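Local atomic coordinates of peptide methionine sulfoxide reductase MSRA (Corynebacterium diphtheriae, PDB entry 4D7L), a protein that reduces methionine (S)-sulfoxide in proteins back to methionine, probably repairing proteins inactivated by oxidation. Residues A[64-69]-A[129-134]; A[175-180]-A[190-195]; A[92-97]-A[197-202]. One frame throughout, in Å; residues are numbered along the deposited sequence. Where two conformers were deposited one is given.

Interaction 1: residues A[64-69]-A[129-134]. With PGE (triethylene glycol), chain K.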
ATOM      1  N   GLU A  64     -16.514  -0.747  -0.824  1.00 25.75           N
ATOM      2  CA  GLU A  64     -15.712   0.444  -1.069  1.00 22.59           C
ATOM      3  C   GLU A  64     -14.259  -0.000  -1.181  1.00 19.01           C
ATOM      4  O   GLU A  64     -13.927  -1.122  -0.772  1.00 20.96           O
ATOM      5  CB  GLU A  64     -15.913   1.468   0.051  1.00 24.14           C
ATOM      6  CG  GLU A  64     -17.353   2.052   0.092  1.00 24.01           C
ATOM      7  CD  GLU A  64     -17.642   2.973   1.310  1.00 62.74           C
ATOM      8  OE1 GLU A  64     -16.746   3.189   2.170  1.00 54.99           O
ATOM      9  OE2 GLU A  64     -18.790   3.478   1.409  1.00 58.50           O
ATOM     10  N   THR A  65     -13.403   0.868  -1.725  1.00 15.77           N
ATOM     11  CA  THR A  65     -11.979   0.574  -1.868  1.00 21.77           C
ATOM     12  C   THR A  65     -11.132   1.698  -1.280  1.00 22.58           C
ATOM     13  O   THR A  65     -11.443   2.883  -1.472  1.00 20.65           O
ATOM     14  CB  THR A  65     -11.586   0.384  -3.346  1.00 20.22           C
ATOM     15  OG1 THR A  65     -12.377  -0.659  -3.925  1.00 23.25           O
ATOM     16  CG2 THR A  65     -10.089   0.019  -3.462  1.00 17.92           C
ATOM     17  N   ILE A  66     -10.089   1.323  -0.538  1.00 14.37           N
ATOM     18  CA  ILE A  66      -9.047   2.265  -0.135  1.00 14.46           C
ATOM     19  C   ILE A  66      -7.675   1.666  -0.469  1.00 22.07           C
ATOM     20  O   ILE A  66      -7.484   0.445  -0.420  1.00 19.64           O
ATOM     21  CB  ILE A  66      -9.160   2.629   1.374  1.00 19.79           C
ATOM     22  CG1 ILE A  66      -8.196   3.765   1.762  1.00 18.62           C
ATOM     23  CG2 ILE A  66      -9.027   1.373   2.280  1.00 19.04           C
ATOM     24  CD1 ILE A  66      -8.309   4.154   3.268  1.00 20.46           C
ATOM     25  N   TYR A  67      -6.733   2.525  -0.850  1.00 14.89           N
ATOM     26  CA  TYR A  67      -5.395   2.095  -1.234  1.00 14.60           C
ATOM     27  C   TYR A  67      -4.395   2.530  -0.177  1.00 20.69           C
ATOM     28  O   TYR A  67      -4.286   3.714   0.127  1.00 17.15           O
ATOM     29  CB  TYR A  67      -5.005   2.681  -2.602  1.00 15.18           C
ATOM     30  CG  TYR A  67      -5.914   2.217  -3.708  1.00 16.29           C
ATOM     31  CD1 TYR A  67      -7.075   2.919  -4.006  1.00 15.73           C
ATOM     32  CD2 TYR A  67      -5.641   1.051  -4.427  1.00 15.32           C
ATOM     33  CE1 TYR A  67      -7.940   2.496  -5.013  1.00 18.08           C
ATOM     34  CE2 TYR A  67      -6.502   0.620  -5.441  1.00 20.21           C
ATOM     35  CZ  TYR A  67      -7.647   1.353  -5.723  1.00 19.88           C
ATOM     36  OH  TYR A  67      -8.502   0.944  -6.706  1.00 21.48           O
ATOM     37  N   ILE A  68      -3.658   1.574   0.374  1.00 18.10           N
ATOM     38  CA  ILE A  68      -2.833   1.840   1.546  1.00 13.38           C
ATOM     39  C   ILE A  68      -1.376   1.539   1.298  1.00 14.20           C
ATOM     40  O   ILE A  68      -1.034   0.431   0.849  1.00 13.09           O
ATOM     41  CB  ILE A  68      -3.309   0.982   2.743  1.00 19.49           C
ATOM     42  CG1 ILE A  68      -4.772   1.296   3.063  1.00 23.66           C
ATOM     43  CG2 ILE A  68      -2.408   1.193   3.975  1.00 19.27           C
ATOM     44  CD1 ILE A  68      -4.981   2.709   3.486  1.00 31.23           C
ATOM     45  N   GLY A  69      -0.515   2.498   1.617  1.00 16.77           N
ATOM     46  CA  GLY A  69       0.918   2.256   1.549  1.00 19.35           C
ATOM     47  C   GLY A  69       1.563   2.412   2.915  1.00 20.10           C
ATOM     48  O   GLY A  69       1.564   3.506   3.486  1.00 16.16           O
ATOM     49  N   ASP A 129     -12.845   5.188   8.122  1.00 22.45           N
ATOM     50  CA  ASP A 129     -12.143   5.762   9.269  1.00 22.82           C
ATOM     51  C   ASP A 129     -11.329   4.686  10.006  1.00 18.81           C
ATOM     52  O   ASP A 129     -10.174   4.903  10.347  1.00 20.73           O
ATOM     53  CB  ASP A 129     -13.143   6.394  10.247  1.00 29.00           C
ATOM     54  CG  ASP A 129     -13.879   7.600   9.666  1.00 31.84           C
ATOM     55  OD1 ASP A 129     -13.527   8.079   8.560  1.00 28.92           O
ATOM     56  OD2 ASP A 129     -14.863   8.032  10.298  1.00 30.86           O
ATOM     57  N   GLU A 130     -11.948   3.532  10.250  1.00 18.66           N
ATOM     58  CA  GLU A 130     -11.274   2.448  10.966  1.00 17.46           C
ATOM     59  C   GLU A 130     -10.065   1.918  10.206  1.00 23.07           C
ATOM     60  O   GLU A 130      -9.048   1.558  10.808  1.00 20.74           O
ATOM     61  CB  GLU A 130     -12.263   1.306  11.244  1.00 21.31           C
ATOM     62  CG  GLU A 130     -13.294   1.691  12.303  1.00 28.52           C
ATOM     63  CD  GLU A 130     -14.305   0.590  12.607  1.00 37.31           C
ATOM     64  OE1 GLU A 130     -14.807  -0.064  11.669  1.00 27.98           O
ATOM     65  OE2 GLU A 130     -14.617   0.402  13.798  1.00 50.84           O
ATOM     66  N   LEU A 131     -10.173   1.853   8.882  1.00 18.96           N
ATOM     67  CA  LEU A 131      -9.068   1.338   8.079  1.00 17.87           C
ATOM     68  C   LEU A 131      -7.917   2.347   8.046  1.00 20.77           C
ATOM     69  O   LEU A 131      -6.746   1.957   8.044  1.00 23.20           O
ATOM     70  CB  LEU A 131      -9.548   0.999   6.652  1.00 17.57           C
ATOM     71  CG  LEU A 131     -10.506  -0.212   6.587  1.00 20.88           C
ATOM     72  CD1 LEU A 131     -11.065  -0.369   5.194  1.00 16.22           C
ATOM     73  CD2 LEU A 131      -9.749  -1.488   6.981  1.00 23.33           C
ATOM     74  N   VAL A 132      -8.237   3.638   8.007  1.00 18.26           N
ATOM     75  CA  VAL A 132      -7.161   4.637   8.080  1.00 15.99           C
ATOM     76  C   VAL A 132      -6.425   4.532   9.413  1.00 17.36           C
ATOM     77  O   VAL A 132      -5.185   4.549   9.465  1.00 18.76           O
ATOM     78  CB  VAL A 132      -7.692   6.093   7.872  1.00 21.34           C
ATOM     79  CG1 VAL A 132      -6.596   7.120   8.163  1.00 19.60           C
ATOM     80  CG2 VAL A 132      -8.217   6.279   6.437  1.00 22.81           C
ATOM     81  N   VAL A 133      -7.181   4.394  10.494  1.00 17.25           N
ATOM     82  CA  VAL A 133      -6.574   4.274  11.827  1.00 18.22           C
ATOM     83  C   VAL A 133      -5.709   3.015  11.898  1.00 22.73           C
ATOM     84  O   VAL A 133      -4.580   3.043  12.419  1.00 21.36           O
ATOM     85  CB  VAL A 133      -7.655   4.244  12.941  1.00 20.17           C
ATOM     86  CG1 VAL A 133      -7.060   3.783  14.275  1.00 22.00           C
ATOM     87  CG2 VAL A 133      -8.310   5.620  13.085  1.00 20.71           C
ATOM     88  N   LYS A 134      -6.217   1.916  11.343  1.00 24.44           N
ATOM     89  CA  LYS A 134      -5.458   0.669  11.365  1.00 24.78           C
ATOM     90  C   LYS A 134      -4.130   0.825  10.626  1.00 25.99           C
ATOM     91  O   LYS A 134      -3.094   0.380  11.102  1.00 19.95           O
ATOM     92  CB  LYS A 134      -6.251  -0.475  10.742  1.00 25.06           C
ATOM     93  CG  LYS A 134      -5.605  -1.827  11.021  1.00 35.74           C
ATOM     94  CD  LYS A 134      -6.439  -2.947  10.464  1.00 42.85           C
ATOM     95  CE  LYS A 134      -7.024  -3.800  11.560  1.00 44.57           C
ATOM     96  NZ  LYS A 134      -6.080  -4.873  11.980  1.00 47.07           N
TER
HETATM   97  C1  PGE K1227     -15.397   0.338  -5.387  1.00 54.19           C
HETATM   98  O1  PGE K1227     -15.152  -0.713  -4.469  1.00 54.70           O
HETATM   99  C2  PGE K1227     -14.553   1.541  -5.005  1.00 58.82           C
HETATM  100  O2  PGE K1227     -14.433   2.442  -6.088  1.00 59.92           O

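Interaction 2: residues A[175-180]-A[190-195]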
ATOM      1  N   GLU A 175      -7.894  14.520   7.996  0.94 20.57           N
ATOM      2  CA  GLU A 175      -8.322  14.867   9.355  0.94 18.25           C
ATOM      3  C   GLU A 175      -7.907  13.813  10.368  0.94 22.51           C
ATOM      4  O   GLU A 175      -7.563  14.130  11.501  0.94 23.25           O
ATOM      5  CB  GLU A 175      -9.837  15.085   9.481  0.94 29.72           C
ATOM      6  CG  GLU A 175     -10.288  16.408   8.928  0.94 43.61           C
ATOM      7  CD  GLU A 175     -11.764  16.697   9.167  0.94 47.43           C
ATOM      8  OE1 GLU A 175     -12.313  16.325  10.245  0.94 42.41           O
ATOM      9  OE2 GLU A 175     -12.383  17.239   8.231  0.94 43.76           O
ATOM     10  N   ILE A 176      -8.066  12.550  10.003  1.00 22.04           N
ATOM     11  CA  ILE A 176      -7.658  11.490  10.903  1.00 19.91           C
ATOM     12  C   ILE A 176      -6.155  11.562  11.058  1.00 25.81           C
ATOM     13  O   ILE A 176      -5.625  11.600  12.168  1.00 23.89           O
ATOM     14  CB  ILE A 176      -8.079  10.117  10.393  1.00 22.55           C
ATOM     15  CG1 ILE A 176      -9.595   9.989  10.426  1.00 23.02           C
ATOM     16  CG2 ILE A 176      -7.462   9.018  11.236  1.00 22.76           C
ATOM     17  CD1 ILE A 176     -10.124   8.757   9.704  1.00 20.89           C
ATOM     18  N   VAL A 177      -5.454  11.672   9.937  1.00 24.54           N
ATOM     19  CA  VAL A 177      -4.013  11.609  10.008  1.00 28.80           C
ATOM     20  C   VAL A 177      -3.493  12.803  10.798  1.00 25.75           C
ATOM     21  O   VAL A 177      -2.608  12.659  11.634  1.00 32.10           O
ATOM     22  CB  VAL A 177      -3.395  11.508   8.588  1.00 27.03           C
ATOM     23  CG1 VAL A 177      -1.906  11.671   8.639  1.00 30.36           C
ATOM     24  CG2 VAL A 177      -3.745  10.142   7.990  1.00 25.74           C
ATOM     25  N   GLU A 178      -4.087  13.971  10.603  1.00 29.02           N
ATOM     26  CA  GLU A 178      -3.649  15.156  11.319  1.00 26.87           C
ATOM     27  C   GLU A 178      -3.889  15.091  12.827  1.00 36.02           C
ATOM     28  O   GLU A 178      -3.192  15.752  13.605  1.00 35.47           O
ATOM     29  CB  GLU A 178      -4.347  16.404  10.757  1.00 31.08           C
ATOM     30  N   HIS A 179      -4.865  14.288  13.240  0.57 29.51           N
ATOM     31  CA  HIS A 179      -5.139  14.077  14.657  0.57 30.10           C
ATOM     32  C   HIS A 179      -4.011  13.312  15.370  0.57 26.52           C
ATOM     33  O   HIS A 179      -3.877  13.378  16.594  0.57 25.92           O
ATOM     34  CB  HIS A 179      -6.459  13.320  14.804  0.57 36.35           C
ATOM     35  CG  HIS A 179      -7.189  13.601  16.078  0.57 46.45           C
ATOM     36  ND1 HIS A 179      -7.752  14.830  16.359  0.57 48.55           N
ATOM     37  CD2 HIS A 179      -7.474  12.805  17.137  0.57 46.20           C
ATOM     38  CE1 HIS A 179      -8.341  14.780  17.540  0.57 49.47           C
ATOM     39  NE2 HIS A 179      -8.191  13.562  18.032  0.57 48.40           N
ATOM     40  N   TYR A 180      -3.204  12.583  14.603  1.00 22.53           N
ATOM     41  CA  TYR A 180      -2.023  11.901  15.155  1.00 27.32           C
ATOM     42  C   TYR A 180      -0.789  12.805  15.260  1.00 27.20           C
ATOM     43  O   TYR A 180       0.176  12.465  15.946  1.00 23.56           O
ATOM     44  CB  TYR A 180      -1.620  10.718  14.287  1.00 24.30           C
ATOM     45  CG  TYR A 180      -2.445   9.505  14.497  1.00 23.94           C
ATOM     46  CD1 TYR A 180      -2.108   8.578  15.472  1.00 27.26           C
ATOM     47  CD2 TYR A 180      -3.569   9.279  13.715  1.00 26.08           C
ATOM     48  CE1 TYR A 180      -2.870   7.457  15.670  1.00 32.83           C
ATOM     49  CE2 TYR A 180      -4.346   8.151  13.897  1.00 27.93           C
ATOM     50  CZ  TYR A 180      -3.992   7.243  14.870  1.00 33.96           C
ATOM     51  OH  TYR A 180      -4.770   6.131  15.051  1.00 32.50           O
ATOM     52  N   GLY A 190       8.948  14.338  14.733  1.00 24.11           N
ATOM     53  CA  GLY A 190       8.727  15.358  13.710  1.00 19.70           C
ATOM     54  C   GLY A 190       7.433  15.133  12.906  1.00 24.71           C
ATOM     55  O   GLY A 190       6.480  14.523  13.404  1.00 25.03           O
ATOM     56  N   ARG A 191       7.411  15.614  11.663  0.96 19.42           N
ATOM     57  CA  ARG A 191       6.191  15.703  10.844  0.96 18.58           C
ATOM     58  C   ARG A 191       5.710  14.397  10.235  0.96 24.16           C
ATOM     59  O   ARG A 191       6.512  13.517   9.959  0.96 20.07           O
ATOM     60  CB  ARG A 191       6.405  16.698   9.692  0.96 21.06           C
ATOM     61  CG  ARG A 191       6.516  18.165  10.101  0.96 29.61           C
ATOM     62  CD  ARG A 191       7.033  19.037   8.931  0.96 38.28           C
ATOM     63  NE  ARG A 191       8.402  18.675   8.550  0.96 57.58           N
ATOM     64  CZ  ARG A 191       9.259  19.478   7.916  0.96 61.84           C
ATOM     65  NH1 ARG A 191       8.905  20.714   7.580  0.96 64.30           N
ATOM     66  NH2 ARG A 191      10.481  19.046   7.623  0.96 49.69           N
ATOM     67  N   ILE A 192       4.397  14.277  10.032  1.00 16.43           N
ATOM     68  CA  ILE A 192       3.839  13.138   9.311  1.00 18.77           C
ATOM     69  C   ILE A 192       4.166  13.277   7.826  1.00 20.91           C
ATOM     70  O   ILE A 192       3.976  14.350   7.271  1.00 19.45           O
ATOM     71  CB  ILE A 192       2.317  13.038   9.492  1.00 24.64           C
ATOM     72  CG1 ILE A 192       1.984  12.681  10.944  1.00 21.52           C
ATOM     73  CG2 ILE A 192       1.740  11.981   8.551  1.00 20.80           C
ATOM     74  CD1 ILE A 192       0.510  12.819  11.296  1.00 23.25           C
ATOM     75  N   THR A 193       4.641  12.215   7.185  1.00 14.04           N
ATOM     76  CA  THR A 193       5.027  12.306   5.772  1.00 17.00           C
ATOM     77  C   THR A 193       4.039  11.593   4.828  1.00 22.20           C
ATOM     78  O   THR A 193       4.223  11.594   3.609  1.00 19.08           O
ATOM     79  CB  THR A 193       6.435  11.706   5.553  1.00 20.91           C
ATOM     80  OG1 THR A 193       6.433  10.334   5.961  1.00 20.20           O
ATOM     81  CG2 THR A 193       7.468  12.464   6.373  1.00 17.89           C
ATOM     82  N   THR A 194       3.005  10.969   5.389  1.00 18.25           N
ATOM     83  CA  THR A 194       1.967  10.286   4.585  1.00 14.20           C
ATOM     84  C   THR A 194       1.422  11.164   3.451  1.00 18.20           C
ATOM     85  O   THR A 194       1.036  12.292   3.666  1.00 16.98           O
ATOM     86  CB  THR A 194       0.764   9.868   5.480  1.00 22.44           C
ATOM     87  OG1 THR A 194       1.249   9.151   6.620  1.00 17.91           O
ATOM     88  CG2 THR A 194      -0.259   8.989   4.706  1.00 17.62           C
ATOM     89  N   GLU A 195       1.412  10.618   2.248  1.00 17.25           N
ATOM     90  CA  GLU A 195       0.882  11.263   1.047  1.00 19.92           C
ATOM     91  C   GLU A 195      -0.603  10.886   0.884  1.00 25.47           C
ATOM     92  O   GLU A 195      -0.921   9.694   0.839  1.00 18.92           O
ATOM     93  CB  GLU A 195       1.745  10.772  -0.114  1.00 22.92           C
ATOM     94  CG  GLU A 195       1.473  11.187  -1.500  1.00 34.53           C
ATOM     95  CD  GLU A 195       2.553  10.582  -2.378  1.00 35.27           C
ATOM     96  OE1 GLU A 195       3.756  10.863  -2.121  1.00 35.86           O
ATOM     97  OE2 GLU A 195       2.217   9.752  -3.244  1.00 29.05           O
TER

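Interaction 3: residues A[92-97]-A[197-202]. With PGE (triethylene glycol), chain L.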
ATOM      1  N   GLY A  92       0.280  -4.081  -5.245  1.00 15.32           N
ATOM      2  CA  GLY A  92       0.692  -3.500  -6.498  1.00 15.49           C
ATOM      3  C   GLY A  92       1.266  -2.126  -6.247  1.00 14.18           C
ATOM      4  O   GLY A  92       1.817  -1.844  -5.178  1.00 14.84           O
ATOM      5  N   PHE A  93       1.085  -1.262  -7.240  1.00 13.64           N
ATOM      6  CA  PHE A  93       1.847  -0.019  -7.340  1.00 16.77           C
ATOM      7  C   PHE A  93       0.956   1.157  -7.704  1.00 17.09           C
ATOM      8  O   PHE A  93       0.124   1.063  -8.616  1.00 13.68           O
ATOM      9  CB  PHE A  93       2.940  -0.173  -8.407  1.00 17.83           C
ATOM     10  CG  PHE A  93       3.657  -1.501  -8.338  1.00 23.19           C
ATOM     11  CD1 PHE A  93       4.466  -1.803  -7.248  1.00 18.77           C
ATOM     12  CD2 PHE A  93       3.518  -2.440  -9.351  1.00 23.85           C
ATOM     13  CE1 PHE A  93       5.125  -3.037  -7.160  1.00 15.66           C
ATOM     14  CE2 PHE A  93       4.173  -3.673  -9.277  1.00 21.25           C
ATOM     15  CZ  PHE A  93       4.982  -3.964  -8.176  1.00 15.65           C
ATOM     16  N   ALA A  94       1.128   2.260  -6.991  1.00 14.22           N
ATOM     17  CA  ALA A  94       0.400   3.480  -7.309  1.00 16.57           C
ATOM     18  C   ALA A  94       1.128   4.681  -6.719  1.00 16.97           C
ATOM     19  O   ALA A  94       1.968   4.527  -5.823  1.00 15.57           O
ATOM     20  CB  ALA A  94      -1.051   3.413  -6.791  1.00 16.39           C
ATOM     21  N   GLY A  95       0.812   5.868  -7.239  1.00 15.07           N
ATOM     22  CA  GLY A  95       1.350   7.094  -6.675  1.00 14.82           C
ATOM     23  C   GLY A  95       2.456   7.684  -7.504  1.00 16.19           C
ATOM     24  O   GLY A  95       2.861   8.835  -7.260  1.00 15.28           O
ATOM     25  N   GLY A  96       2.966   6.878  -8.440  1.00 14.53           N
ATOM     26  CA  GLY A  96       4.036   7.267  -9.349  1.00 14.18           C
ATOM     27  C   GLY A  96       3.501   7.531 -10.750  1.00 19.97           C
ATOM     28  O   GLY A  96       2.342   7.885 -10.911  1.00 18.49           O
ATOM     29  N   ILE A  97       4.327   7.325 -11.766  1.00 18.12           N
ATOM     30  CA  ILE A  97       3.955   7.709 -13.123  1.00 18.33           C
ATOM     31  C   ILE A  97       4.049   6.543 -14.133  1.00 22.47           C
ATOM     32  O   ILE A  97       3.265   6.483 -15.080  1.00 20.55           O
ATOM     33  CB  ILE A  97       4.832   8.883 -13.621  1.00 21.63           C
ATOM     34  CG1 ILE A  97       4.444   9.325 -15.038  1.00 25.30           C
ATOM     35  CG2 ILE A  97       6.295   8.517 -13.590  1.00 17.61           C
ATOM     36  CD1 ILE A  97       3.045   9.965 -15.138  1.00 24.93           C
ATOM     37  N   LEU A 197      -4.243  11.544  -1.256  1.00 15.26           N
ATOM     38  CA  LEU A 197      -4.959  12.153  -2.392  1.00 17.14           C
ATOM     39  C   LEU A 197      -5.790  11.095  -3.116  1.00 15.73           C
ATOM     40  O   LEU A 197      -5.564   9.904  -2.939  1.00 17.46           O
ATOM     41  CB  LEU A 197      -3.974  12.828  -3.367  1.00 22.64           C
ATOM     42  CG  LEU A 197      -2.943  11.955  -4.088  1.00 25.60           C
ATOM     43  CD1 LEU A 197      -2.390  12.678  -5.315  1.00 22.51           C
ATOM     44  CD2 LEU A 197      -1.783  11.577  -3.159  1.00 26.63           C
ATOM     45  N   PRO A 198      -6.759  11.523  -3.932  1.00 16.61           N
ATOM     46  CA  PRO A 198      -7.491  10.526  -4.724  1.00 17.77           C
ATOM     47  C   PRO A 198      -6.530   9.758  -5.638  1.00 21.15           C
ATOM     48  O   PRO A 198      -5.594  10.369  -6.142  1.00 18.84           O
ATOM     49  CB  PRO A 198      -8.467  11.372  -5.539  1.00 17.06           C
ATOM     50  CG  PRO A 198      -8.660  12.642  -4.688  1.00 18.87           C
ATOM     51  CD  PRO A 198      -7.345  12.878  -4.032  1.00 17.47           C
ATOM     52  N   LEU A 199      -6.736   8.454  -5.812  1.00 14.12           N
ATOM     53  CA  LEU A 199      -5.941   7.665  -6.755  1.00 13.29           C
ATOM     54  C   LEU A 199      -5.930   8.321  -8.131  1.00 14.58           C
ATOM     55  O   LEU A 199      -4.894   8.409  -8.775  1.00 16.92           O
ATOM     56  CB  LEU A 199      -6.499   6.245  -6.872  1.00 14.47           C
ATOM     57  CG  LEU A 199      -5.794   5.323  -7.876  1.00 20.48           C
ATOM     58  CD1 LEU A 199      -4.378   5.045  -7.361  1.00 21.00           C
ATOM     59  CD2 LEU A 199      -6.579   4.028  -8.030  1.00 23.34           C
ATOM     60  N   ALA A 200      -7.086   8.811  -8.554  1.00 14.62           N
ATOM     61  CA  ALA A 200      -7.212   9.419  -9.882  1.00 19.01           C
ATOM     62  C   ALA A 200      -6.378  10.684 -10.024  1.00 19.76           C
ATOM     63  O   ALA A 200      -6.132  11.146 -11.145  1.00 17.82           O
ATOM     64  CB  ALA A 200      -8.680   9.725 -10.190  1.00 19.93           C
ATOM     65  N   SER A 201      -5.974  11.267  -8.897  1.00 17.26           N
ATOM     66  CA  SER A 201      -5.175  12.498  -8.911  1.00 16.41           C
ATOM     67  C   SER A 201      -3.672  12.249  -8.796  1.00 14.67           C
ATOM     68  O   SER A 201      -2.884  13.201  -8.816  1.00 17.38           O
ATOM     69  CB  SER A 201      -5.642  13.434  -7.800  1.00 19.97           C
ATOM     70  OG  SER A 201      -6.964  13.884  -8.090  1.00 19.21           O
ATOM     71  N   THR A 202      -3.265  10.992  -8.647  1.00 14.84           N
ATOM     72  CA  THR A 202      -1.830  10.663  -8.718  1.00 17.47           C
ATOM     73  C   THR A 202      -1.358  10.814 -10.160  1.00 17.99           C
ATOM     74  O   THR A 202      -2.182  10.859 -11.072  1.00 18.05           O
ATOM     75  CB  THR A 202      -1.529   9.239  -8.248  1.00 16.38           C
ATOM     76  OG1 THR A 202      -2.190   8.309  -9.127  1.00 18.72           O
ATOM     77  CG2 THR A 202      -1.994   9.041  -6.798  1.00 14.76           C
TER
HETATM   78  C1  PGE L1228      -8.053  17.034  -7.085  0.84 43.88           C
HETATM   79  O1  PGE L1228      -8.016  15.778  -6.428  0.84 32.32           O
HETATM   80  C2  PGE L1228      -7.032  17.058  -8.204  0.84 40.19           C
HETATM   81  O2  PGE L1228      -5.732  17.049  -7.639  0.84 43.94           O
HETATM   82  O   HOH W   1      -0.791   6.021  -9.523  1.00 18.19           O

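Interaction 1: residues A[64-69]-A[129-134]
Ile66 reaches from strand 64-69 to helix 128-137 with two separate methyl groups, one for Leu131 and one for Val132. Its CG2 lies 4.0 Å from CD1 of Leu131, the two side chains lying alongside each other and pointing opposite ways. The other branch is fully stretched: CG1 stands anti to the backbone N (chi1 -172°) and chi2 is close to 180°, which carries CD1 out to 3.8 Å from CG2 of Val132, whose side chain it meets at about a right angle. A beta-branched residue with one long arm suits this place, since it extends easily in a strand and can touch two successive residues of a helix at once. All three residues are buried, and dispersion together with the exclusion of water is what joins the segments.

Strand 64-69 and helix 128-137 belong to a beta-alpha-beta-beta-alpha-beta unit with the sheet order 4-1-3-2, the ferredoxin-like core of the MsrA family. The strand runs in the interior of the sheet, bonded through its backbone to Val119 and Val117 on one flank and to Tyr160 and Ala158 on the other. Its side chains alternate: Ile66 turns to the helix, whereas Thr65 turns from it and shares a hydrogen bond with a triethylene glycol, probably from the crystallisation liquor, OG1 of Thr65 being 2.8 Å from its O1. Farther out, Phe80 of helix 73-81 packs against both Ile68 and Leu131, and Tyr121 also touches Leu131. Ile176 of helix 166-186 packs on Val132, while the carboxylate of Asp129 forms a salt bridge with Arg172, anchoring helix 128-137 to that same helix.

Interaction 2: residues A[175-180]-A[190-195]
Ile192 carries this contact almost alone, laying its two methyl groups against Val177 on helix 166-186. The side chains cross obliquely, with CG1 of Val177 3.7 Å from CG2 of Ile192 and 3.8 Å from its CD1, so that one valine methyl meets both ends of the isoleucine. The conformation of Ile192 makes this possible: CG1 is anti to the carbonyl carbon (chi1 -68°) and the chain then runs on extended, sending CD1 forward over the helix while CG2 stays behind. Val177 answers with CG1 anti to its own backbone N (chi1 171°), which sets that methyl facing Ile192.

These methyl contacts carry the packing. CD1 of Ile192 is also modelled 3.1 Å from the carbonyl O of Val177, an approach short enough to be strained or imprecise. That oxygen accepts a hydrogen bond from the backbone N of Tyr180, so the methyl lies by an acceptor that the helix itself satisfies. Tyr180 adds a looser apolar touch through its CB, 4.2 Å from CD1 of Ile192, but the rest of its side chain leads away to Val133 and Met136 of helix 128-137. Isoleucine suits position 192 because its two apolar methyls, on separate branches, can both reach Val177.

Ala181 and Leu184 of the same helix also touch Ile192, while Thr193 OG1 bonds to Pro141 O and Gly144 N, and Thr194 OG1 to Ser157 OG. The loop thus returns along helix 166-186 to strand 195-198, which runs parallel to its neighbour 158-161: a beta-alpha-beta crossover.

Interaction 3: residues A[92-97]-A[197-202]
Gly95 and Thr202 bring the two backbones closest, with CA atoms 5.2 Å apart, where one chain leaves strand 86-94 and the other leaves the 3-10 turn 199-201. Gly95 has positive phi (104°), and a CB at these angles would collide with the preceding carbonyl O, so glycine suits the site; its bare CA meets CG2 of Thr202 at 3.9 Å. Beside it, CB of Ala94 touches CD1 of Leu199 at 3.7 Å. Leu199 spans the distance because CG lies anti to the backbone N (chi1 177°), while a small alanine leaves room for the longer side chain. Tyr160, from strand 158-161, packs on both Ala94 and Thr202.

The hydroxyl of Thr202 does the polar work. OG1 of Thr202 donates to the carbonyl O of Leu199 at 2.7 Å, in the carbonyl plane, and that oxygen also takes the backbone N of Thr202, closing the turn twice. A water accepts from N of Gly95 at 2.8 Å and donates to OG1 of Thr202 at 2.7 Å. Threonine can fill both roles, its methyl for the glycine and its hydroxyl for the turn and the water. With the hydroxyl proton committed to Leu199, OG1 faces the water as an acceptor, so one ordered water takes the N-H of Gly95, a buried residue, and joins the two chains.

In the fold
From the N terminus, strand 64-69 opens interaction 1, and segment 92-97 opens interaction 3 before helix 128-137 closes the first loop. Those two contacts therefore cross. Interaction 2 opens later, at 175-180, and closes a short loop at 190-195, just before 197-202 closes interaction 3; it follows interaction 1 in series and falls wholly within the span of interaction 3. Interaction 1 fastens a helix to one face of the mixed sheet, interaction 2 lays the connection to the edge strand on helix 166-186, and interaction 3 joins the C-terminal end of strand 86-94 to the turn that follows strand 195-198. Tyr67 with Leu199 joins interactions 1 and 3; Ile176 and Tyr180 join interactions 1 and 2.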